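Local coordinates for protein rhamnosidase B (PDB 2OKX) that hydrolyses terminal alpha-L-rhamnose residues from rhamnosides, as a glycoside hydrolase of family 78 that probably inverts the anomeric configuration, at residues Thr594-Pro605 and Trp633-Thr644; Val796-Ser804 and Cys839-Ala847. All blocks are in the same frame, centred on the assembly; numbering follows the deposited sequence.

Contact 1: Thr594-Pro605 and Trp633-Thr644; sequences TEIVERCLNLVP and WILACREYAAHT
L601 plugs the tight half of this helix pair, a knob set among W633, A636, C637 and Y640. Its two methyls split the work: CD2 rests on A636 CB at 3.7 Å, while CD1 presses on Y640 CB at 3.6 Å. Y640, its CG anti to the backbone N (chi1 172°), lays its ring beside V597, and V597 CG1 is 3.5 Å from Y640 CD1. One turn before A636 and C637, W633 points its indole NE1 at the carbonyl O of L601, 3.1 Å away; that oxygen lies close to the ring plane and receives the N-H on a lone pair. V604 CB sits over one face of the same indole, and SG of C637 lies over the rim of the opposite face. Both helices belong to the catalytic (alpha/alpha)6 barrel of family 78, where their segments 595-603 and 633-644 run roughly antiparallel, 143° between their N-to-C directions. Toward T594 the packing thins and turns polar. A weak bond of 2.7 Å runs from Y640 OH to E598 OE2, though its proton may serve another acceptor instead. The other carboxylate oxygen of E598 pairs with R652. A water bridges Y640 OH and T594 OG1, and T594 CG2 only brushes T644 CG2 at 4.0 Å.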
loop_
_atom_site.group_PDB
_atom_site.type_symbol
_atom_site.label_atom_id
_atom_site.label_comp_id
_atom_site.label_asym_id
_atom_site.label_seq_id
_atom_site.Cartn_x
_atom_site.Cartn_y
_atom_site.Cartn_z
ATOM N N THR A 594 -15.292 13.817 0.253
ATOM C CA THR A 594 -16.077 13.055 1.217
ATOM C C THR A 594 -16.492 11.667 0.742
ATOM O O THR A 594 -16.577 10.740 1.544
ATOM C CB THR A 594 -17.357 13.823 1.616
ATOM O OG1 THR A 594 -18.105 14.139 0.440
ATOM C CG2 THR A 594 -17.002 15.112 2.347
ATOM N N GLU A 595 -16.745 11.514 -0.554
ATOM C CA GLU A 595 -17.178 10.218 -1.063
ATOM C C GLU A 595 -16.184 9.095 -0.804
ATOM O O GLU A 595 -16.582 7.982 -0.478
ATOM C CB GLU A 595 -17.509 10.304 -2.557
ATOM C CG GLU A 595 -18.747 11.147 -2.851
ATOM C CD GLU A 595 -19.273 10.953 -4.262
ATOM O OE1 GLU A 595 -20.212 11.679 -4.650
ATOM O OE2 GLU A 595 -18.759 10.071 -4.982
ATOM N N ILE A 596 -14.892 9.384 -0.932
ATOM C CA ILE A 596 -13.887 8.363 -0.687
ATOM C C ILE A 596 -13.928 7.933 0.781
ATOM O O ILE A 596 -13.736 6.767 1.102
ATOM C CB ILE A 596 -12.467 8.874 -1.051
ATOM C CG1 ILE A 596 -11.430 7.785 -0.768
ATOM C CG2 ILE A 596 -12.151 10.145 -0.270
ATOM C CD1 ILE A 596 -10.003 8.164 -1.167
ATOM N N VAL A 597 -14.194 8.877 1.676
ATOM C CA VAL A 597 -14.251 8.552 3.092
ATOM C C VAL A 597 -15.416 7.604 3.381
ATOM O O VAL A 597 -15.229 6.570 4.023
ATOM C CB VAL A 597 -14.403 9.822 3.960
ATOM C CG1 VAL A 597 -14.465 9.437 5.423
ATOM C CG2 VAL A 597 -13.231 10.776 3.704
ATOM N N GLU A 598 -16.612 7.939 2.906
ATOM C CA GLU A 598 -17.753 7.067 3.158
ATOM C C GLU A 598 -17.544 5.692 2.529
ATOM O O GLU A 598 -17.881 4.671 3.132
ATOM C CB GLU A 598 -19.057 7.675 2.635
ATOM C CG GLU A 598 -20.254 6.784 2.959
ATOM C CD GLU A 598 -21.594 7.404 2.634
ATOM O OE1 GLU A 598 -22.593 6.657 2.656
ATOM O OE2 GLU A 598 -21.655 8.623 2.366
ATOM N N ARG A 599 -16.988 5.664 1.322
ATOM C CA ARG A 599 -16.731 4.393 0.647
ATOM C C ARG A 599 -15.873 3.503 1.537
ATOM O O ARG A 599 -16.154 2.322 1.700
ATOM C CB ARG A 599 -16.017 4.617 -0.693
ATOM C CG ARG A 599 -15.419 3.341 -1.287
ATOM C CD ARG A 599 -14.810 3.555 -2.667
ATOM N NE ARG A 599 -13.868 2.486 -2.994
ATOM C CZ ARG A 599 -14.205 1.216 -3.203
ATOM N NH1 ARG A 599 -15.479 0.843 -3.134
ATOM N NH2 ARG A 599 -13.259 0.314 -3.448
ATOM N N CYS A 600 -14.827 4.078 2.121
ATOM C CA CYS A 600 -13.941 3.314 2.988
ATOM C C CYS A 600 -14.636 2.845 4.259
ATOM O O CYS A 600 -14.483 1.691 4.663
ATOM C CB CYS A 600 -12.705 4.145 3.345
ATOM S SG CYS A 600 -11.604 4.414 1.927
ATOM N N LEU A 601 -15.394 3.738 4.889
ATOM C CA LEU A 601 -16.103 3.389 6.113
ATOM C C LEU A 601 -17.108 2.263 5.858
ATOM O O LEU A 601 -17.295 1.388 6.704
ATOM C CB LEU A 601 -16.825 4.616 6.676
ATOM C CG LEU A 601 -15.945 5.814 7.054
ATOM C CD1 LEU A 601 -16.822 6.946 7.564
ATOM C CD2 LEU A 601 -14.930 5.411 8.108
ATOM N N ASN A 602 -17.745 2.287 4.691
ATOM C CA ASN A 602 -18.734 1.272 4.330
ATOM C C ASN A 602 -18.126 -0.098 4.023
ATOM O O ASN A 602 -18.806 -1.116 4.135
ATOM C CB ASN A 602 -19.558 1.738 3.120
ATOM C CG ASN A 602 -20.579 2.810 3.477
ATOM O OD1 ASN A 602 -21.068 3.531 2.606
ATOM N ND2 ASN A 602 -20.914 2.909 4.758
ATOM N N LEU A 603 -16.855 -0.129 3.636
ATOM C CA LEU A 603 -16.198 -1.397 3.310
ATOM C C LEU A 603 -15.833 -2.237 4.533
ATOM O O LEU A 603 -15.790 -3.470 4.459
ATOM C CB LEU A 603 -14.928 -1.145 2.485
ATOM C CG LEU A 603 -15.087 -0.793 1.002
ATOM C CD1 LEU A 603 -13.735 -0.388 0.409
ATOM C CD2 LEU A 603 -15.652 -1.997 0.255
ATOM N N VAL A 604 -15.582 -1.577 5.660
ATOM C CA VAL A 604 -15.180 -2.280 6.874
ATOM C C VAL A 604 -16.167 -3.326 7.401
ATOM O O VAL A 604 -15.766 -4.442 7.727
ATOM C CB VAL A 604 -14.841 -1.276 8.003
ATOM C CG1 VAL A 604 -14.420 -2.023 9.264
ATOM C CG2 VAL A 604 -13.715 -0.350 7.541
ATOM N N PRO A 605 -17.464 -2.986 7.495
ATOM C CA PRO A 605 -18.439 -3.963 7.996
ATOM C C PRO A 605 -18.527 -5.226 7.139
ATOM O O PRO A 605 -19.085 -6.239 7.564
ATOM C CB PRO A 605 -19.747 -3.175 8.001
ATOM C CG PRO A 605 -19.286 -1.774 8.283
ATOM C CD PRO A 605 -18.083 -1.654 7.367
ATOM N N TRP A 633 -11.913 3.246 13.457
ATOM C CA TRP A 633 -12.937 3.206 12.420
ATOM C C TRP A 633 -14.204 3.842 12.991
ATOM O O TRP A 633 -14.889 4.609 12.316
ATOM C CB TRP A 633 -13.238 1.759 12.011
ATOM C CG TRP A 633 -14.466 1.621 11.143
ATOM C CD1 TRP A 633 -14.601 2.016 9.843
ATOM C CD2 TRP A 633 -15.735 1.075 11.529
ATOM N NE1 TRP A 633 -15.876 1.752 9.395
ATOM C CE2 TRP A 633 -16.593 1.176 10.409
ATOM C CE3 TRP A 633 -16.230 0.511 12.713
ATOM C CZ2 TRP A 633 -17.923 0.732 10.438
ATOM C CZ3 TRP A 633 -17.555 0.069 12.743
ATOM C CH2 TRP A 633 -18.384 0.184 11.611
ATOM N N ILE A 634 -14.522 3.509 14.240
ATOM C CA ILE A 634 -15.705 4.073 14.875
ATOM C C ILE A 634 -15.514 5.584 14.984
ATOM O O ILE A 634 -16.425 6.359 14.704
ATOM C CB ILE A 634 -15.931 3.462 16.276
ATOM C CG1 ILE A 634 -16.317 1.983 16.130
ATOM C CG2 ILE A 634 -17.024 4.230 17.017
ATOM C CD1 ILE A 634 -16.447 1.235 17.449
ATOM N N LEU A 635 -14.312 5.991 15.381
ATOM C CA LEU A 635 -13.986 7.406 15.503
ATOM C C LEU A 635 -14.191 8.073 14.145
ATOM O O LEU A 635 -14.848 9.109 14.045
ATOM C CB LEU A 635 -12.526 7.579 15.927
ATOM C CG LEU A 635 -12.143 8.798 16.775
ATOM C CD1 LEU A 635 -10.646 9.013 16.662
ATOM C CD2 LEU A 635 -12.888 10.038 16.328
ATOM N N ALA A 636 -13.631 7.471 13.098
ATOM C CA ALA A 636 -13.754 8.022 11.752
ATOM C C ALA A 636 -15.214 8.153 11.324
ATOM O O ALA A 636 -15.584 9.116 10.646
ATOM C CB ALA A 636 -12.986 7.157 10.757
ATOM N N CYS A 637 -16.040 7.183 11.710
ATOM C CA CYS A 637 -17.461 7.220 11.373
ATOM C C CYS A 637 -18.101 8.429 12.043
ATOM O O CYS A 637 -18.861 9.166 11.419
ATOM C CB CYS A 637 -18.168 5.942 11.844
ATOM S SG CYS A 637 -17.839 4.480 10.832
ATOM N N ARG A 638 -17.796 8.624 13.320
ATOM C CA ARG A 638 -18.341 9.758 14.047
ATOM C C ARG A 638 -17.874 11.058 13.401
ATOM O O ARG A 638 -18.670 11.959 13.146
ATOM C CB ARG A 638 -17.881 9.747 15.507
ATOM C CG ARG A 638 -18.286 11.020 16.237
ATOM C CD ARG A 638 -17.741 11.119 17.644
ATOM N NE ARG A 638 -18.164 12.376 18.258
ATOM C CZ ARG A 638 -17.966 12.703 19.531
ATOM N NH1 ARG A 638 -17.341 11.865 20.348
ATOM N NH2 ARG A 638 -18.400 13.868 19.991
ATOM N N GLU A 639 -16.572 11.149 13.141
ATOM C CA GLU A 639 -16.007 12.351 12.543
ATOM C C GLU A 639 -16.578 12.635 11.161
ATOM O O GLU A 639 -16.787 13.789 10.801
ATOM C CB GLU A 639 -14.480 12.241 12.507
ATOM C CG GLU A 639 -13.866 12.381 13.891
ATOM C CD GLU A 639 -12.380 12.091 13.936
ATOM O OE1 GLU A 639 -11.735 12.502 14.919
ATOM O OE2 GLU A 639 -11.855 11.444 13.009
ATOM N N TYR A 640 -16.851 11.586 10.393
ATOM C CA TYR A 640 -17.420 11.757 9.063
ATOM C C TYR A 640 -18.859 12.249 9.174
ATOM O O TYR A 640 -19.283 13.139 8.438
ATOM C CB TYR A 640 -17.404 10.434 8.292
ATOM C CG TYR A 640 -18.150 10.504 6.981
ATOM C CD1 TYR A 640 -17.559 11.050 5.841
ATOM C CD2 TYR A 640 -19.469 10.056 6.889
ATOM C CE1 TYR A 640 -18.264 11.147 4.640
ATOM C CE2 TYR A 640 -20.184 10.149 5.696
ATOM C CZ TYR A 640 -19.577 10.692 4.578
ATOM O OH TYR A 640 -20.283 10.766 3.400
ATOM N N ALA A 641 -19.612 11.648 10.090
ATOM C CA ALA A 641 -21.005 12.028 10.297
ATOM C C ALA A 641 -21.105 13.482 10.749
ATOM O O ALA A 641 -22.001 14.214 10.319
ATOM C CB ALA A 641 -21.647 11.109 11.337
ATOM N N ALA A 642 -20.186 13.902 11.613
ATOM C CA ALA A 642 -20.186 15.275 12.111
ATOM C C ALA A 642 -19.713 16.264 11.044
ATOM O O ALA A 642 -20.220 17.385 10.951
ATOM C CB ALA A 642 -19.303 15.382 13.351
ATOM N N HIS A 643 -18.746 15.838 10.238
ATOM C CA HIS A 643 -18.193 16.677 9.181
ATOM C C HIS A 643 -19.244 17.016 8.137
ATOM O O HIS A 643 -19.425 18.181 7.768
ATOM C CB HIS A 643 -17.027 15.953 8.496
ATOM C CG HIS A 643 -16.420 16.720 7.364
ATOM N ND1 HIS A 643 -15.618 17.824 7.557
ATOM C CD2 HIS A 643 -16.503 16.544 6.023
ATOM C CE1 HIS A 643 -15.232 18.295 6.384
ATOM N NE2 HIS A 643 -15.755 17.537 5.437
ATOM N N THR A 644 -19.936 15.985 7.665
ATOM C CA THR A 644 -20.949 16.141 6.636
ATOM C C THR A 644 -22.340 16.456 7.164
ATOM O O THR A 644 -23.159 17.025 6.445
ATOM C CB THR A 644 -21.068 14.860 5.792
ATOM O OG1 THR A 644 -21.516 13.786 6.628
ATOM C CG2 THR A 644 -19.722 14.492 5.182
HETATM O O HOH W 1 -19.959 11.844 0.619
#

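Contact 2: Val796-Ser804 and Cys839-Ala847; sequences VQIGSPFMS and CWEMYPNFA
Y843 and F846 pack against the chain leading into helix 801-813, so that the loop following helix 817-833 in the (alpha/alpha)6 barrel folds back over an N-terminal helix end. Two CH-pi contacts carry the packing. P801 lays CD over the centre of the Y843 ring, 4.0 Å from the centroid, and G799 CA lies over a face of F846, 3.6 Å from its centroid and 16° off the normal. With no side chain on G799, its CA can come this close to the ring. Among the polar links, Y843 N gives a nearly straight bond to G799 O (3.0 Å, 174°), though it approaches tilted from the carbonyl plane. S800 caps the helix with a weak bond from M803 N to its OG, a group that also bonds D683. With CG beside its own backbone N (chi1 -72°), the Y843 ring extends along the first turn to S804. A leucine in place of Y843 would probably leave S804 OG without its hydroxyl mate and P801 without a ring face to cover. Glycerol bound at Q797 and I798 may mark a pocket beside this junction. At the far end of the ring, Y843 OH and S804 OG meet at 2.7 Å, the serine oxygen in the ring plane.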
loop_
_atom_site.group_PDB
_atom_site.type_symbol
_atom_site.label_atom_id
_atom_site.label_comp_id
_atom_site.label_asym_id
_atom_site.label_seq_id
_atom_site.Cartn_x
_atom_site.Cartn_y
_atom_site.Cartn_z
ATOM N N VAL A 796 9.278 5.194 27.105
ATOM C CA VAL A 796 9.417 4.798 25.711
ATOM C C VAL A 796 8.929 6.035 24.959
ATOM O O VAL A 796 7.965 6.669 25.380
ATOM C CB VAL A 796 8.511 3.589 25.373
ATOM C CG1 VAL A 796 8.522 3.327 23.874
ATOM C CG2 VAL A 796 8.997 2.353 26.119
ATOM N N GLN A 797 9.594 6.385 23.863
ATOM C CA GLN A 797 9.216 7.568 23.094
ATOM C C GLN A 797 8.358 7.249 21.871
ATOM O O GLN A 797 8.280 6.097 21.439
ATOM C CB GLN A 797 10.474 8.320 22.654
ATOM C CG GLN A 797 11.384 8.746 23.802
ATOM C CD GLN A 797 10.702 9.695 24.773
ATOM O OE1 GLN A 797 10.147 10.715 24.372
ATOM N NE2 GLN A 797 10.747 9.364 26.060
ATOM N N ILE A 798 7.717 8.280 21.320
ATOM C CA ILE A 798 6.871 8.129 20.139
ATOM C C ILE A 798 7.743 7.684 18.970
ATOM O O ILE A 798 8.777 8.295 18.692
ATOM C CB ILE A 798 6.167 9.462 19.788
ATOM C CG1 ILE A 798 5.155 9.813 20.885
ATOM C CG2 ILE A 798 5.472 9.353 18.432
ATOM C CD1 ILE A 798 4.416 11.111 20.647
ATOM N N GLY A 799 7.325 6.624 18.285
ATOM C CA GLY A 799 8.121 6.111 17.184
ATOM C C GLY A 799 7.660 6.395 15.767
ATOM O O GLY A 799 8.341 6.013 14.817
ATOM N N SER A 800 6.514 7.052 15.604
ATOM C CA SER A 800 6.026 7.353 14.261
ATOM C C SER A 800 5.200 8.629 14.241
ATOM O O SER A 800 4.597 9.006 15.250
ATOM C CB SER A 800 5.155 6.210 13.743
ATOM O OG SER A 800 3.944 6.139 14.481
ATOM N N PRO A 801 5.163 9.315 13.089
ATOM C CA PRO A 801 4.380 10.552 12.994
ATOM C C PRO A 801 2.903 10.216 13.190
ATOM O O PRO A 801 2.087 11.094 13.462
ATOM C CB PRO A 801 4.679 11.047 11.580
ATOM C CG PRO A 801 6.074 10.500 11.315
ATOM C CD PRO A 801 5.953 9.095 11.863
ATOM N N PHE A 802 2.576 8.937 13.032
ATOM C CA PHE A 802 1.210 8.454 13.216
ATOM C C PHE A 802 0.822 8.745 14.659
ATOM O O PHE A 802 -0.227 9.330 14.932
ATOM C CB PHE A 802 1.148 6.944 12.961
ATOM C CG PHE A 802 -0.160 6.306 13.356
ATOM C CD1 PHE A 802 -0.178 5.216 14.222
ATOM C CD2 PHE A 802 -1.366 6.774 12.843
ATOM C CE1 PHE A 802 -1.382 4.599 14.572
ATOM C CE2 PHE A 802 -2.575 6.164 13.186
ATOM C CZ PHE A 802 -2.582 5.074 14.052
ATOM N N MET A 803 1.686 8.326 15.577
ATOM C CA MET A 803 1.466 8.541 16.998
ATOM C C MET A 803 1.570 10.036 17.295
ATOM O O MET A 803 0.883 10.546 18.178
ATOM C CB MET A 803 2.503 7.754 17.806
ATOM C CG MET A 803 2.306 7.788 19.316
ATOM S SD MET A 803 0.712 7.130 19.879
ATOM C CE MET A 803 0.193 8.467 20.979
ATOM N N SER A 804 2.426 10.737 16.552
ATOM C CA SER A 804 2.581 12.179 16.740
ATOM C C SER A 804 1.234 12.881 16.568
ATOM O O SER A 804 0.952 13.870 17.240
ATOM C CB SER A 804 3.580 12.759 15.730
ATOM O OG SER A 804 4.919 12.426 16.061
ATOM N N CYS A 839 5.675 12.347 3.739
ATOM C CA CYS A 839 5.888 12.039 5.150
ATOM C C CYS A 839 6.226 10.581 5.427
ATOM O O CYS A 839 5.522 9.666 4.982
ATOM C CB CYS A 839 4.651 12.435 5.955
ATOM S SG CYS A 839 4.211 14.167 5.720
ATOM N N TRP A 840 7.293 10.385 6.194
ATOM C CA TRP A 840 7.777 9.055 6.547
ATOM C C TRP A 840 6.811 8.245 7.386
ATOM O O TRP A 840 6.076 8.782 8.211
ATOM C CB TRP A 840 9.098 9.148 7.315
ATOM C CG TRP A 840 10.220 9.779 6.563
ATOM C CD1 TRP A 840 10.258 10.086 5.230
ATOM C CD2 TRP A 840 11.484 10.172 7.102
ATOM N NE1 TRP A 840 11.472 10.651 4.910
ATOM C CE2 TRP A 840 12.242 10.714 6.042
ATOM C CE3 TRP A 840 12.050 10.120 8.383
ATOM C CZ2 TRP A 840 13.540 11.203 6.223
ATOM C CZ3 TRP A 840 13.341 10.608 8.563
ATOM C CH2 TRP A 840 14.071 11.142 7.485
ATOM N N GLU A 841 6.850 6.934 7.184
ATOM C CA GLU A 841 6.010 6.008 7.925
ATOM C C GLU A 841 6.406 6.023 9.401
ATOM O O GLU A 841 5.553 6.002 10.286
ATOM C CB GLU A 841 6.199 4.597 7.361
ATOM C CG GLU A 841 5.424 3.505 8.070
ATOM C CD GLU A 841 5.784 2.119 7.543
ATOM O OE1 GLU A 841 5.072 1.149 7.873
ATOM O OE2 GLU A 841 6.784 2.002 6.798
ATOM N N MET A 842 7.708 6.052 9.657
ATOM C CA MET A 842 8.218 6.039 11.022
ATOM C C MET A 842 9.393 6.983 11.181
ATOM O O MET A 842 9.921 7.513 10.195
ATOM C CB MET A 842 8.683 4.627 11.396
ATOM C CG MET A 842 7.622 3.549 11.251
ATOM S SD MET A 842 8.344 1.891 11.350
ATOM C CE MET A 842 9.181 1.829 9.755
ATOM N N TYR A 843 9.803 7.182 12.431
ATOM C CA TYR A 843 10.940 8.033 12.743
ATOM C C TYR A 843 12.203 7.183 12.755
ATOM O O TYR A 843 12.140 5.965 12.936
ATOM C CB TYR A 843 10.757 8.692 14.112
ATOM C CG TYR A 843 9.705 9.772 14.132
ATOM C CD1 TYR A 843 8.736 9.811 15.136
ATOM C CD2 TYR A 843 9.680 10.763 13.149
ATOM C CE1 TYR A 843 7.766 10.809 15.159
ATOM C CE2 TYR A 843 8.717 11.766 13.164
ATOM C CZ TYR A 843 7.761 11.781 14.172
ATOM O OH TYR A 843 6.801 12.768 14.184
ATOM N N PRO A 844 13.367 7.812 12.545
ATOM C CA PRO A 844 14.638 7.083 12.544
ATOM C C PRO A 844 14.991 6.614 13.951
ATOM O O PRO A 844 14.406 7.074 14.934
ATOM C CB PRO A 844 15.639 8.127 12.045
ATOM C CG PRO A 844 14.808 9.049 11.226
ATOM C CD PRO A 844 13.556 9.187 12.056
ATOM N N ASN A 845 15.948 5.696 14.033
ATOM C CA ASN A 845 16.441 5.164 15.298
ATOM C C ASN A 845 15.503 4.270 16.106
ATOM O O ASN A 845 15.588 4.211 17.335
ATOM C CB ASN A 845 16.964 6.308 16.172
ATOM C CG ASN A 845 18.087 7.082 15.498
ATOM O OD1 ASN A 845 18.933 6.499 14.814
ATOM N ND2 ASN A 845 18.107 8.396 15.695
ATOM N N PHE A 846 14.601 3.589 15.408
ATOM C CA PHE A 846 13.689 2.629 16.024
ATOM C C PHE A 846 13.884 1.382 15.169
ATOM O O PHE A 846 13.869 1.464 13.941
ATOM C CB PHE A 846 12.231 3.096 15.952
ATOM C CG PHE A 846 11.876 4.148 16.968
ATOM C CD1 PHE A 846 12.155 5.489 16.729
ATOM C CD2 PHE A 846 11.271 3.791 18.171
ATOM C CE1 PHE A 846 11.838 6.460 17.670
ATOM C CE2 PHE A 846 10.951 4.757 19.123
ATOM C CZ PHE A 846 11.233 6.093 18.872
ATOM N N ALA A 847 14.082 0.235 15.808
ATOM C CA ALA A 847 14.317 -1.004 15.071
ATOM C C ALA A 847 13.076 -1.647 14.458
ATOM O O ALA A 847 13.187 -2.454 13.531
ATOM C CB ALA A 847 15.019 -2.009 15.976
#

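In the fold
Contacts 1 and 2 both lie within the helical-barrel domain, their centres about 26 Å apart and their nearest atoms about 9 Å apart, and they share no helix. Both are largely buried, but they join different elements. Contact 1 sets one helix flank against another, and helices 577-590, 647-665 and 696-715 pack around the pair; the knob of L601 together with the W633 and Y640 rings makes up most of it. Contact 2 joins a helix start to an irregular loop, with two ring faces, one backbone bond and one hydroxyl pair doing most of the work and helix 817-833 packing on P801 and Y843. A tyrosine hydroxyl appears in each, held to a serine in contact 2 but only weakly, and not decisively, to a carboxylate in contact 1.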